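Local coordinates for UPF0147 protein Ta0600 (Thermoplasma acidophilum DSM 1728, PDB 2QSB) that is of unknown function, a member of the uncharacterised UPF0147 family that folds as a four-helix bundle, at residues I26-N31 with N69-G74. Residues are numbered along the deposited sequence; the frame is centred on the assembly and turned at random. Where two conformers were deposited one is given.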
loop_
_atom_site.group_PDB
_atom_site.type_symbol
_atom_site.label_atom_id
_atom_site.label_comp_id
_atom_site.label_asym_id
_atom_site.label_seq_id
_atom_site.Cartn_x
_atom_site.Cartn_y
_atom_site.Cartn_z
ATOM N N ILE A 26 -10.490 0.293 11.298
ATOM C CA ILE A 26 -11.926 -0.034 11.229
ATOM C C ILE A 26 -12.755 1.064 10.567
ATOM O O ILE A 26 -13.946 0.851 10.280
ATOM C CB ILE A 26 -12.479 -0.426 12.627
ATOM C CG1 ILE A 26 -11.982 0.558 13.670
ATOM C CG2 ILE A 26 -12.001 -1.845 12.988
ATOM C CD1 ILE A 26 -12.566 1.900 13.640
ATOM N N THR A 27 -12.143 2.222 10.297
ATOM C CA THR A 27 -12.892 3.328 9.666
ATOM C C THR A 27 -12.851 3.299 8.137
ATOM O O THR A 27 -13.430 4.176 7.502
ATOM C CB THR A 27 -12.443 4.699 10.148
ATOM O OG1 THR A 27 -11.125 4.992 9.664
ATOM C CG2 THR A 27 -12.513 4.818 11.643
ATOM N N VAL A 28 -12.165 2.318 7.550
ATOM C CA VAL A 28 -12.245 2.113 6.100
ATOM C C VAL A 28 -12.949 0.779 5.840
ATOM O O VAL A 28 -13.076 -0.034 6.753
ATOM C CB VAL A 28 -10.855 2.169 5.422
ATOM C CG1 VAL A 28 -10.180 3.508 5.761
ATOM C CG2 VAL A 28 -9.969 0.962 5.823
ATOM N N PRO A 29 -13.465 0.567 4.624
ATOM C CA PRO A 29 -14.189 -0.662 4.366
ATOM C C PRO A 29 -13.325 -1.904 4.473
ATOM O O PRO A 29 -12.101 -1.874 4.311
ATOM C CB PRO A 29 -14.713 -0.470 2.937
ATOM C CG PRO A 29 -14.801 1.041 2.760
ATOM C CD PRO A 29 -13.564 1.513 3.491
ATOM N N LYS A 30 -14.004 -3.014 4.733
ATOM C CA LYS A 30 -13.399 -4.338 4.785
ATOM C C LYS A 30 -12.482 -4.592 3.600
ATOM O O LYS A 30 -11.367 -5.091 3.776
ATOM C CB LYS A 30 -14.497 -5.403 4.782
ATOM C CG LYS A 30 -14.015 -6.771 5.245
ATOM C CD LYS A 30 -15.194 -7.614 5.732
ATOM C CE LYS A 30 -14.943 -8.242 7.111
ATOM N NZ LYS A 30 -14.208 -9.543 7.083
ATOM N N ASN A 31 -12.935 -4.231 2.402
ATOM C CA ASN A 31 -12.182 -4.571 1.193
ATOM C C ASN A 31 -10.870 -3.798 1.141
ATOM O O ASN A 31 -9.876 -4.331 0.661
ATOM C CB ASN A 31 -12.997 -4.463 -0.108
ATOM C CG ASN A 31 -13.309 -3.019 -0.517
ATOM O OD1 ASN A 31 -13.405 -2.116 0.308
ATOM N ND2 ASN A 31 -13.520 -2.814 -1.825
ATOM N N ASN A 69 -16.760 3.824 -2.646
ATOM C CA ASN A 69 -17.138 3.545 -1.259
ATOM C C ASN A 69 -16.060 3.906 -0.252
ATOM O O ASN A 69 -16.304 3.920 0.947
ATOM C CB ASN A 69 -17.553 2.075 -1.104
ATOM C CG ASN A 69 -18.827 1.760 -1.865
ATOM O OD1 ASN A 69 -19.791 2.526 -1.806
ATOM N ND2 ASN A 69 -18.816 0.676 -2.623
ATOM N N VAL A 70 -14.848 4.202 -0.721
ATOM C CA VAL A 70 -13.781 4.523 0.201
ATOM C C VAL A 70 -13.962 5.966 0.728
ATOM O O VAL A 70 -14.120 6.888 -0.048
ATOM C CB VAL A 70 -12.411 4.333 -0.481
ATOM C CG1 VAL A 70 -11.289 4.618 0.495
ATOM C CG2 VAL A 70 -12.307 2.912 -1.007
ATOM N N PRO A 71 -13.900 6.173 2.052
ATOM C CA PRO A 71 -14.021 7.535 2.610
ATOM C C PRO A 71 -12.810 8.385 2.263
ATOM O O PRO A 71 -11.704 7.869 2.044
ATOM C CB PRO A 71 -14.051 7.283 4.135
ATOM C CG PRO A 71 -13.361 5.968 4.307
ATOM C CD PRO A 71 -13.745 5.150 3.099
ATOM N N ALA A 72 -12.997 9.696 2.256
ATOM C CA ALA A 72 -11.951 10.615 1.861
ATOM C C ALA A 72 -10.648 10.370 2.596
ATOM O O ALA A 72 -9.573 10.395 1.986
ATOM C CB ALA A 72 -12.413 12.066 2.090
ATOM N N HIS A 73 -10.699 10.181 3.916
ATOM C CA HIS A 73 -9.444 10.019 4.656
ATOM C C HIS A 73 -8.726 8.743 4.244
ATOM O O HIS A 73 -7.479 8.700 4.218
ATOM C CB HIS A 73 -9.641 10.045 6.180
ATOM C CG HIS A 73 -10.332 8.840 6.739
ATOM N ND1 HIS A 73 -11.697 8.660 6.678
ATOM C CD2 HIS A 73 -9.831 7.748 7.358
ATOM C CE1 HIS A 73 -12.006 7.509 7.252
ATOM N NE2 HIS A 73 -10.886 6.933 7.666
ATOM N N GLY A 74 -9.493 7.707 3.893
ATOM C CA GLY A 74 -8.881 6.440 3.441
ATOM C C GLY A 74 -8.268 6.604 2.065
ATOM O O GLY A 74 -7.225 6.024 1.785
#
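His73 and Thr27 make the one hydrogen bond that joins the two segments: His73 NE2 donates to Thr27 OG1 over 2.8 Å. The hydroxyl meets the edge of the imidazole but is tilted 19° out of the ring plane, and the two side chains cross at about a right angle. His73 CG sits between the backbone N and the carbonyl carbon (chi1 71°), a torsion that brings the NE2 end of the ring to Thr27. Thr27 OG1 is also hydrogen-bonded to Asp25 OD1. The hydroxyl is thus held by two partners, one in its own loop and one across the contact.

Beside this bond the two proline rings approach each other through their CD atoms, Pro29 CD lying 3.7 Å from Pro71 CD. Each is the N-cap residue of its helix, 30-43 or 72-88, so the meeting joins two helix starts at one end of the bundle. Pro71 CG rests 3.7 Å from Thr27 O, and Pro29 CG comes equally near Asn69 O. Deeper in, buried Val28 sends CG1 to within 4.0 Å of Gly74 CA; Val28 CA and Gly74 CA are the closest CA pair, 6.1 Å apart.

Around this layer, Val70 touches Met64 and Val32, while Asn31 ND2 bonds Asp67 OD2 and Asp67 OD1 accepts Asn69 N, so one carboxylate joins the start of helix 30-43 to the loop carrying Asn69. Because Thr27 OG1 accepts from His73, its own proton may go to Asp25 OD1; the rest of the junction is van der Waals contact, of the prolines with each other and with carbonyl oxygens, and of Val28 with Gly74.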